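Local coordinates for protein archaeal actin homolog (Thermoplasma acidophilum, PDB 2FSJ) that binds ATP and polymerizes, in the presence of ATP or other nucleoside triphosphates, into bundles of helical filaments, as an archaeal relative of actin, at residues I167-Y178 with A333-A342; E276-R287 with I310-A318. All blocks are in the same frame, centred on the assembly; numbering follows the deposited sequence.

Interaction 1. Residues I167-Y178 with A333-A342; sequences IMRPQGVGAALY and ANALGYRDAA
Gly174 and Gly337 meet where two helices, probably the linkers between the lobes of the actin fold, cross with their CA atoms 4.0 Å apart. The short helical segments 173-178 and 333-342 approach to 6.5 Å between axes at 77°, a close crossing made possible because neither glycine puts a side chain between the backbones. Gly337 CA points its hydrogen at Gly174 O, 3.2 Å away, in a CA-H...O contact. Alanine thickens the interface only by a methyl on each side: Ala175 CB lies 3.7 Å from Ala333 CB.

Tyr178 enters this helix pair as a knob, in a hole formed by Ala333, Leu336, Gly337 and Asp340. Its CG is anti to the backbone N (chi1 172°), and the ring runs alongside Leu336, whose CD1 sits over one face, 3.8 Å from the ring centroid, as a CH-pi contact. Asp340 OD2 lies at the ring edge, but its hydrogen bond goes to Asn181; the Tyr178 hydroxyl bonds to Asp329. As in actin and its bacterial relatives, this helix pair probably forms the connection between the lobes flanking the nucleotide cleft.

Strand 158-170 leads into helix 173-182, and Tyr338 covers the turn between them. Its ring edge faces Pro170 O and Gln171 CA, the hydroxyl reaching within 3.2 Å of Gln171 CA. A water accepts from Tyr338 OH and donates to Gln171 OE1, 2.8 Å from that oxygen, thus bridging the two side chains; Gln171 NE2 bonds to Asp92. Farther back on the strand, Ala341 CB rests over one face of the Arg169 guanidinium, while Arg169 NH1 donates to Met168 O. Ile167 CB packs 4.0 Å from Ala342 CB.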
loop_
_atom_site.group_PDB
_atom_site.type_symbol
_atom_site.label_atom_id
_atom_site.label_comp_id
_atom_site.label_asym_id
_atom_site.label_seq_id
_atom_site.Cartn_x
_atom_site.Cartn_y
_atom_site.Cartn_z
ATOM N N ILE A 167 -0.713 -16.024 6.569
ATOM C CA ILE A 167 -1.588 -15.475 7.578
ATOM C C ILE A 167 -2.044 -14.092 7.060
ATOM O O ILE A 167 -1.229 -13.311 6.590
ATOM C CB ILE A 167 -0.861 -15.354 8.915
ATOM C CG1 ILE A 167 -0.436 -16.760 9.447
ATOM C CG2 ILE A 167 -1.706 -14.580 9.974
ATOM C CD1 ILE A 167 -1.587 -17.713 9.650
ATOM N N MET A 168 -3.333 -13.823 7.169
ATOM C CA MET A 168 -3.948 -12.643 6.573
ATOM C C MET A 168 -4.774 -11.873 7.577
ATOM O O MET A 168 -5.522 -12.474 8.342
ATOM C CB MET A 168 -4.850 -13.069 5.420
ATOM C CG MET A 168 -4.111 -13.737 4.282
ATOM S SD MET A 168 -3.086 -12.610 3.358
ATOM C CE MET A 168 -4.320 -11.638 2.341
ATOM N N ARG A 169 -4.706 -10.544 7.516
ATOM C CA ARG A 169 -5.597 -9.686 8.303
ATOM C C ARG A 169 -6.179 -8.630 7.390
ATOM O O ARG A 169 -5.511 -8.305 6.423
ATOM C CB ARG A 169 -4.819 -8.986 9.388
ATOM C CG ARG A 169 -4.432 -9.866 10.548
ATOM C CD ARG A 169 -5.609 -10.424 11.346
ATOM N NE ARG A 169 -5.110 -11.264 12.426
ATOM C CZ ARG A 169 -4.846 -12.567 12.326
ATOM N NH1 ARG A 169 -5.058 -13.249 11.188
ATOM N NH2 ARG A 169 -4.389 -13.209 13.395
ATOM N N PRO A 170 -7.374 -8.088 7.682
ATOM C CA PRO A 170 -7.944 -7.005 6.873
ATOM C C PRO A 170 -7.054 -5.790 6.853
ATOM O O PRO A 170 -6.464 -5.438 7.878
ATOM C CB PRO A 170 -9.284 -6.712 7.572
ATOM C CG PRO A 170 -9.658 -8.008 8.166
ATOM C CD PRO A 170 -8.326 -8.484 8.725
ATOM N N GLN A 171 -6.917 -5.150 5.685
ATOM C CA GLN A 171 -6.207 -3.913 5.594
ATOM C C GLN A 171 -6.846 -2.896 6.592
ATOM O O GLN A 171 -8.083 -2.836 6.742
ATOM C CB GLN A 171 -6.302 -3.374 4.158
ATOM C CG GLN A 171 -5.494 -2.123 3.903
ATOM C CD GLN A 171 -5.335 -1.849 2.393
ATOM O OE1 GLN A 171 -5.027 -2.774 1.627
ATOM N NE2 GLN A 171 -5.585 -0.622 1.981
ATOM N N GLY A 172 -6.004 -2.171 7.299
ATOM C CA GLY A 172 -6.441 -1.344 8.403
ATOM C C GLY A 172 -6.342 -2.007 9.770
ATOM O O GLY A 172 -5.990 -1.367 10.748
ATOM N N VAL A 173 -6.714 -3.263 9.860
ATOM C CA VAL A 173 -6.547 -4.010 11.105
ATOM C C VAL A 173 -5.060 -4.202 11.391
ATOM O O VAL A 173 -4.666 -4.119 12.544
ATOM C CB VAL A 173 -7.288 -5.372 11.051
ATOM C CG1 VAL A 173 -6.877 -6.321 12.184
ATOM C CG2 VAL A 173 -8.778 -5.133 11.066
ATOM N N GLY A 174 -4.260 -4.471 10.348
ATOM C CA GLY A 174 -2.802 -4.537 10.494
ATOM C C GLY A 174 -2.254 -3.287 11.162
ATOM O O GLY A 174 -1.571 -3.365 12.180
ATOM N N ALA A 175 -2.599 -2.115 10.650
ATOM C CA ALA A 175 -2.142 -0.891 11.233
ATOM C C ALA A 175 -2.611 -0.676 12.708
ATOM O O ALA A 175 -1.837 -0.242 13.575
ATOM C CB ALA A 175 -2.571 0.286 10.373
ATOM N N ALA A 176 -3.885 -0.916 12.957
ATOM C CA ALA A 176 -4.432 -0.766 14.314
ATOM C C ALA A 176 -3.739 -1.721 15.339
ATOM O O ALA A 176 -3.451 -1.345 16.491
ATOM C CB ALA A 176 -5.877 -1.006 14.259
ATOM N N LEU A 177 -3.426 -2.930 14.907
ATOM C CA LEU A 177 -2.759 -3.889 15.792
ATOM C C LEU A 177 -1.321 -3.434 16.074
ATOM O O LEU A 177 -0.872 -3.507 17.204
ATOM C CB LEU A 177 -2.762 -5.281 15.202
ATOM C CG LEU A 177 -4.099 -5.990 15.019
ATOM C CD1 LEU A 177 -3.946 -7.223 14.110
ATOM C CD2 LEU A 177 -4.685 -6.344 16.371
ATOM N N TYR A 178 -0.640 -2.896 15.058
ATOM C CA TYR A 178 0.698 -2.328 15.244
ATOM C C TYR A 178 0.682 -1.147 16.212
ATOM O O TYR A 178 1.436 -1.094 17.207
ATOM C CB TYR A 178 1.315 -1.916 13.903
ATOM C CG TYR A 178 2.600 -1.153 14.075
ATOM C CD1 TYR A 178 3.737 -1.802 14.599
ATOM C CD2 TYR A 178 2.701 0.147 13.750
ATOM C CE1 TYR A 178 4.898 -1.161 14.761
ATOM C CE2 TYR A 178 3.909 0.839 13.939
ATOM C CZ TYR A 178 5.000 0.156 14.421
ATOM O OH TYR A 178 6.219 0.782 14.624
ATOM N N ALA A 333 2.656 0.735 8.280
ATOM C CA ALA A 333 1.904 0.360 9.478
ATOM C C ALA A 333 1.166 -0.951 9.295
ATOM O O ALA A 333 1.152 -1.822 10.205
ATOM C CB ALA A 333 0.944 1.505 9.915
ATOM N N ASN A 334 0.507 -1.138 8.144
ATOM C CA ASN A 334 -0.199 -2.412 7.901
ATOM C C ASN A 334 0.772 -3.566 7.865
ATOM O O ASN A 334 0.528 -4.608 8.491
ATOM C CB ASN A 334 -1.044 -2.373 6.613
ATOM C CG ASN A 334 -2.400 -1.682 6.812
ATOM O OD1 ASN A 334 -2.804 -0.784 6.033
ATOM N ND2 ASN A 334 -3.134 -2.142 7.802
ATOM N N ALA A 335 1.843 -3.410 7.104
ATOM C CA ALA A 335 2.853 -4.491 6.963
ATOM C C ALA A 335 3.428 -4.909 8.307
ATOM O O ALA A 335 3.635 -6.097 8.554
ATOM C CB ALA A 335 3.940 -4.099 6.056
ATOM N N LEU A 336 3.660 -3.942 9.182
ATOM C CA LEU A 336 4.185 -4.228 10.539
ATOM C C LEU A 336 3.167 -5.037 11.357
ATOM O O LEU A 336 3.518 -6.014 11.984
ATOM C CB LEU A 336 4.505 -2.912 11.242
ATOM C CG LEU A 336 5.755 -2.222 10.715
ATOM C CD1 LEU A 336 5.717 -0.738 11.037
ATOM C CD2 LEU A 336 7.106 -2.880 11.256
ATOM N N GLY A 337 1.879 -4.670 11.269
ATOM C CA GLY A 337 0.821 -5.453 11.907
ATOM C C GLY A 337 0.612 -6.829 11.340
ATOM O O GLY A 337 0.329 -7.767 12.091
ATOM N N TYR A 338 0.715 -6.971 10.006
ATOM C CA TYR A 338 0.590 -8.253 9.344
ATOM C C TYR A 338 1.684 -9.218 9.827
ATOM O O TYR A 338 1.440 -10.408 10.028
ATOM C CB TYR A 338 0.710 -8.105 7.823
ATOM C CG TYR A 338 -0.351 -7.276 7.132
ATOM C CD1 TYR A 338 -1.613 -7.083 7.687
ATOM C CD2 TYR A 338 -0.106 -6.747 5.868
ATOM C CE1 TYR A 338 -2.597 -6.289 7.023
ATOM C CE2 TYR A 338 -1.066 -5.951 5.217
ATOM C CZ TYR A 338 -2.318 -5.761 5.804
ATOM O OH TYR A 338 -3.280 -5.026 5.103
ATOM N N ARG A 339 2.880 -8.679 9.994
ATOM C CA ARG A 339 4.006 -9.487 10.371
ATOM C C ARG A 339 3.779 -9.929 11.806
ATOM O O ARG A 339 3.947 -11.106 12.105
ATOM C CB ARG A 339 5.337 -8.730 10.253
ATOM C CG ARG A 339 6.515 -9.701 10.364
ATOM C CD ARG A 339 7.796 -9.120 10.940
ATOM N NE ARG A 339 8.811 -10.169 11.141
ATOM C CZ ARG A 339 9.042 -10.841 12.277
ATOM N NH1 ARG A 339 8.357 -10.608 13.392
ATOM N NH2 ARG A 339 9.992 -11.761 12.290
ATOM N N ASP A 340 3.391 -8.985 12.662
ATOM C CA ASP A 340 3.057 -9.269 14.074
ATOM C C ASP A 340 2.031 -10.404 14.183
ATOM O O ASP A 340 2.203 -11.358 14.980
ATOM C CB ASP A 340 2.508 -8.013 14.796
ATOM C CG ASP A 340 3.584 -6.962 15.141
ATOM O OD1 ASP A 340 4.802 -7.188 14.904
ATOM O OD2 ASP A 340 3.286 -5.829 15.643
ATOM N N ALA A 341 0.960 -10.324 13.389
ATOM C CA ALA A 341 -0.046 -11.380 13.390
ATOM C C ALA A 341 0.500 -12.737 12.953
ATOM O O ALA A 341 0.131 -13.757 13.544
ATOM C CB ALA A 341 -1.281 -11.005 12.534
ATOM N N ALA A 342 1.366 -12.798 11.953
ATOM C CA ALA A 342 1.938 -14.086 11.558
ATOM C C ALA A 342 2.841 -14.652 12.688
ATOM O O ALA A 342 2.744 -15.830 13.022
ATOM C CB ALA A 342 2.691 -13.990 10.263
HETATM O O HOH W 1 -2.942 -4.413 2.360
#

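Interaction 2. Residues E276-R287 with I310-A318; sequences EDLANRIIENIR and IGDRFEEIA
The Arg313 guanidinium is sandwiched between Glu276 OE2 over one face and the Ile283 CD1 methyl over the other, with Asn280 OD1 and Glu316 OE1 at its edge. The Glu276 carboxylate plane is turned 72° from the guanidinium, and OE2 forms a salt bridge 2.7 Å from Arg313 NH1. In the guanidinium plane Arg313 NH2 gives Asn280 OD1 a short, nearly straight hydrogen bond (2.6 Å, 169°), and NH1 adds a weak one to the same oxygen. Arg313 NH2 also donates to Glu316 OE1, 3.1 Å away, approaching from above the carboxylate plane. The arginine reaches all of them because its chain curls at chi2 and again at chi3 (-44°).

The Arg287 guanidinium has Ile283 CG2 against one face. Near its edge, Arg287 NH2 donates to Glu316 O at 3.0 Å from above the carbonyl plane, and a long salt bridge joins Arg287 NH1 to Glu316 OE2 (3.6 Å). One water joins Arg287 NE to Ile317 O, and another donates to Glu316 OE2 and, weakly, to Asn280 OD1.

The Phe314 ring carries Ile310 O over its centre and, at its edge, Ile283 CG1, 3.8 Å from Phe314 CD1. Beside it Ile317 CG1 meets Ile283 CG2, while Ile310 CD1 packs 4.0 Å from Ile282 CD1. Ile286, Phe314 and Ile317 carry the contact on to the sheet of the second lobe, all three touching Ile195 of strand 191-197.

Apolar side chains thus fill the side toward the sheet, and Glu276, Arg313, Glu316 and Arg287 form a network of alternating charge. With carboxylates on two sides, Arg313 is probably stabilised as a cation, and its positive charge should ease the proximity of Glu276 and Glu316.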
loop_
_atom_site.group_PDB
_atom_site.type_symbol
_atom_site.label_atom_id
_atom_site.label_comp_id
_atom_site.label_asym_id
_atom_site.label_seq_id
_atom_site.Cartn_x
_atom_site.Cartn_y
_atom_site.Cartn_z
ATOM N N GLU A 276 -7.545 20.127 -1.060
ATOM C CA GLU A 276 -8.650 20.413 -0.133
ATOM C C GLU A 276 -9.964 19.817 -0.631
ATOM O O GLU A 276 -10.749 19.296 0.154
ATOM C CB GLU A 276 -8.855 21.923 0.016
ATOM C CG GLU A 276 -9.752 22.293 1.175
ATOM C CD GLU A 276 -8.952 23.007 2.257
ATOM O OE1 GLU A 276 -8.521 24.166 1.987
ATOM O OE2 GLU A 276 -8.716 22.401 3.349
ATOM N N ASP A 277 -10.186 19.879 -1.935
ATOM C CA ASP A 277 -11.348 19.246 -2.536
ATOM C C ASP A 277 -11.318 17.744 -2.308
ATOM O O ASP A 277 -12.337 17.178 -1.979
ATOM C CB ASP A 277 -11.443 19.513 -4.039
ATOM C CG ASP A 277 -12.706 18.943 -4.642
ATOM O OD1 ASP A 277 -13.824 19.314 -4.211
ATOM O OD2 ASP A 277 -12.705 18.054 -5.513
ATOM N N LEU A 278 -10.160 17.110 -2.462
ATOM C CA LEU A 278 -10.065 15.647 -2.214
ATOM C C LEU A 278 -10.440 15.321 -0.764
ATOM O O LEU A 278 -11.273 14.446 -0.488
ATOM C CB LEU A 278 -8.655 15.179 -2.492
ATOM C CG LEU A 278 -8.253 13.745 -2.139
ATOM C CD1 LEU A 278 -9.254 12.759 -2.842
ATOM C CD2 LEU A 278 -6.863 13.508 -2.537
ATOM N N ALA A 279 -9.821 16.042 0.158
ATOM C CA ALA A 279 -10.108 15.913 1.578
ATOM C C ALA A 279 -11.575 16.129 1.903
ATOM O O ALA A 279 -12.175 15.313 2.614
ATOM C CB ALA A 279 -9.241 16.883 2.403
ATOM N N ASN A 280 -12.154 17.202 1.398
ATOM C CA ASN A 280 -13.544 17.498 1.636
ATOM C C ASN A 280 -14.473 16.345 1.164
ATOM O O ASN A 280 -15.452 16.000 1.872
ATOM C CB ASN A 280 -13.939 18.864 0.994
ATOM C CG ASN A 280 -13.347 20.052 1.733
ATOM O OD1 ASN A 280 -12.846 19.919 2.854
ATOM N ND2 ASN A 280 -13.435 21.208 1.138
ATOM N N ARG A 281 -14.173 15.724 0.013
ATOM C CA ARG A 281 -15.030 14.647 -0.492
ATOM C C ARG A 281 -14.925 13.416 0.388
ATOM O O ARG A 281 -15.934 12.769 0.659
ATOM C CB ARG A 281 -14.696 14.245 -1.924
ATOM C CG ARG A 281 -15.157 15.298 -2.943
ATOM C CD ARG A 281 -14.890 14.904 -4.366
ATOM N NE ARG A 281 -15.372 15.912 -5.320
ATOM C CZ ARG A 281 -16.556 15.885 -5.959
ATOM N NH1 ARG A 281 -17.450 14.904 -5.756
ATOM N NH2 ARG A 281 -16.841 16.864 -6.812
ATOM N N ILE A 282 -13.723 13.107 0.856
ATOM C CA ILE A 282 -13.550 11.960 1.730
ATOM C C ILE A 282 -14.259 12.174 3.049
ATOM O O ILE A 282 -14.990 11.278 3.526
ATOM C CB ILE A 282 -12.048 11.657 1.946
ATOM C CG1 ILE A 282 -11.424 11.160 0.642
ATOM C CG2 ILE A 282 -11.845 10.641 3.058
ATOM C CD1 ILE A 282 -9.923 11.373 0.591
ATOM N N ILE A 283 -14.074 13.357 3.633
ATOM C CA ILE A 283 -14.702 13.687 4.905
ATOM C C ILE A 283 -16.248 13.615 4.802
ATOM O O ILE A 283 -16.930 13.034 5.663
ATOM C CB ILE A 283 -14.267 15.059 5.359
ATOM C CG1 ILE A 283 -12.795 15.025 5.822
ATOM C CG2 ILE A 283 -15.250 15.628 6.435
ATOM C CD1 ILE A 283 -12.124 16.397 5.827
ATOM N N GLU A 284 -16.794 14.172 3.733
ATOM C CA GLU A 284 -18.253 14.137 3.544
ATOM C C GLU A 284 -18.801 12.707 3.426
ATOM O O GLU A 284 -19.829 12.383 3.983
ATOM C CB GLU A 284 -18.630 14.929 2.288
ATOM C CG GLU A 284 -20.036 14.656 1.812
ATOM C CD GLU A 284 -20.323 15.197 0.414
ATOM O OE1 GLU A 284 -19.602 14.803 -0.582
ATOM O OE2 GLU A 284 -21.284 16.005 0.315
ATOM N N ASN A 285 -18.105 11.855 2.685
ATOM C CA ASN A 285 -18.484 10.465 2.522
ATOM C C ASN A 285 -18.345 9.642 3.842
ATOM O O ASN A 285 -19.234 8.881 4.203
ATOM C CB ASN A 285 -17.666 9.854 1.380
ATOM C CG ASN A 285 -18.390 9.885 0.024
ATOM O OD1 ASN A 285 -18.417 10.921 -0.686
ATOM N ND2 ASN A 285 -18.961 8.754 -0.356
ATOM N N ILE A 286 -17.261 9.861 4.592
ATOM C CA ILE A 286 -17.112 9.272 5.913
ATOM C C ILE A 286 -18.247 9.670 6.866
ATOM O O ILE A 286 -18.852 8.806 7.497
ATOM C CB ILE A 286 -15.709 9.567 6.493
ATOM C CG1 ILE A 286 -14.680 8.810 5.663
ATOM C CG2 ILE A 286 -15.628 9.170 7.971
ATOM C CD1 ILE A 286 -13.192 9.126 5.961
ATOM N N ARG A 287 -18.563 10.956 6.938
ATOM C CA ARG A 287 -19.672 11.431 7.738
ATOM C C ARG A 287 -20.994 10.815 7.382
ATOM O O ARG A 287 -21.723 10.422 8.252
ATOM C CB ARG A 287 -19.789 12.937 7.662
ATOM C CG ARG A 287 -18.706 13.653 8.443
ATOM C CD ARG A 287 -18.818 15.188 8.289
ATOM N NE ARG A 287 -17.985 15.897 9.254
ATOM C CZ ARG A 287 -17.495 17.119 9.053
ATOM N NH1 ARG A 287 -17.708 17.758 7.907
ATOM N NH2 ARG A 287 -16.782 17.699 10.001
ATOM N N ILE A 310 -2.915 15.284 3.256
ATOM C CA ILE A 310 -4.195 15.802 3.749
ATOM C C ILE A 310 -4.627 15.204 5.116
ATOM O O ILE A 310 -5.731 15.426 5.544
ATOM C CB ILE A 310 -5.350 15.504 2.699
ATOM C CG1 ILE A 310 -5.472 14.001 2.451
ATOM C CG2 ILE A 310 -5.152 16.292 1.404
ATOM C CD1 ILE A 310 -6.731 13.577 1.703
ATOM N N GLY A 311 -3.806 14.383 5.739
ATOM C CA GLY A 311 -4.218 13.641 6.939
ATOM C C GLY A 311 -4.776 14.526 8.056
ATOM O O GLY A 311 -5.799 14.194 8.709
ATOM N N ASP A 312 -4.120 15.668 8.256
ATOM C CA ASP A 312 -4.492 16.598 9.312
ATOM C C ASP A 312 -5.916 17.082 9.176
ATOM O O ASP A 312 -6.566 17.362 10.176
ATOM C CB ASP A 312 -3.578 17.815 9.352
ATOM C CG ASP A 312 -2.208 17.513 9.974
ATOM O OD1 ASP A 312 -2.038 16.437 10.572
ATOM O OD2 ASP A 312 -1.257 18.328 9.909
ATOM N N ARG A 313 -6.384 17.201 7.938
ATOM C CA ARG A 313 -7.737 17.619 7.673
ATOM C C ARG A 313 -8.774 16.671 8.229
ATOM O O ARG A 313 -9.919 17.080 8.362
ATOM C CB ARG A 313 -8.012 17.741 6.173
ATOM C CG ARG A 313 -7.339 18.870 5.477
ATOM C CD ARG A 313 -7.902 20.257 5.872
ATOM N NE ARG A 313 -9.368 20.308 5.937
ATOM C CZ ARG A 313 -10.188 20.152 4.899
ATOM N NH1 ARG A 313 -9.721 19.953 3.683
ATOM N NH2 ARG A 313 -11.482 20.207 5.080
ATOM N N PHE A 314 -8.438 15.410 8.507
ATOM C CA PHE A 314 -9.473 14.472 8.945
ATOM C C PHE A 314 -9.920 14.691 10.400
ATOM O O PHE A 314 -10.936 14.197 10.824
ATOM C CB PHE A 314 -9.042 13.000 8.721
ATOM C CG PHE A 314 -8.741 12.655 7.307
ATOM C CD1 PHE A 314 -9.498 13.144 6.252
ATOM C CD2 PHE A 314 -7.684 11.812 7.016
ATOM C CE1 PHE A 314 -9.186 12.783 4.933
ATOM C CE2 PHE A 314 -7.393 11.466 5.736
ATOM C CZ PHE A 314 -8.120 11.965 4.698
ATOM N N GLU A 315 -9.159 15.472 11.158
ATOM C CA GLU A 315 -9.528 15.770 12.538
ATOM C C GLU A 315 -10.916 16.348 12.675
ATOM O O GLU A 315 -11.569 16.143 13.665
ATOM C CB GLU A 315 -8.567 16.755 13.157
ATOM C CG GLU A 315 -8.821 16.892 14.648
ATOM C CD GLU A 315 -7.605 17.322 15.420
ATOM O OE1 GLU A 315 -6.569 17.752 14.815
ATOM O OE2 GLU A 315 -7.713 17.247 16.654
ATOM N N GLU A 316 -11.388 17.034 11.643
ATOM C CA GLU A 316 -12.679 17.664 11.719
ATOM C C GLU A 316 -13.823 16.644 11.795
ATOM O O GLU A 316 -14.907 16.977 12.275
ATOM C CB GLU A 316 -12.844 18.684 10.591
ATOM C CG GLU A 316 -13.248 18.132 9.252
ATOM C CD GLU A 316 -13.412 19.253 8.210
ATOM O OE1 GLU A 316 -12.447 20.033 8.013
ATOM O OE2 GLU A 316 -14.502 19.339 7.607
ATOM N N ILE A 317 -13.591 15.404 11.379
ATOM C CA ILE A 317 -14.611 14.366 11.553
ATOM C C ILE A 317 -14.900 14.162 13.059
ATOM O O ILE A 317 -16.042 13.977 13.461
ATOM C CB ILE A 317 -14.197 12.996 10.850
ATOM C CG1 ILE A 317 -13.961 13.164 9.343
ATOM C CG2 ILE A 317 -15.226 11.923 11.110
ATOM C CD1 ILE A 317 -13.073 12.144 8.747
ATOM N N ALA A 318 -13.863 14.142 13.886
ATOM C CA ALA A 318 -14.001 13.965 15.351
ATOM C C ALA A 318 -12.873 14.662 16.137
ATOM O O ALA A 318 -11.845 14.074 16.454
ATOM C CB ALA A 318 -14.054 12.503 15.679
HETATM O O HOH W 2 -15.368 19.322 4.898
HETATM O O HOH W 3 -18.080 15.077 12.048
#

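Overall arrangement
Interaction 1 probably lies at the junction of the two lobes, interaction 2 within the second lobe. Their centres are 24 Å apart and their nearest atoms about 13 Å, so they do not touch; along the chain, interaction 2 is nested inside the loop closed by interaction 1. Both border the ATP-binding region from different directions. In interaction 1 the side chain of Asn334 is about 7 Å from that of Lys34; in interaction 2 the side chain of Phe314 is about 4 Å from that of Ser307. Lys34 and Ser307 are both ATP-binding residues. A glycerol, probably from the crystallisation liquor, lies about 3 Å from the Asn334 side chain, consistent with a pocket there.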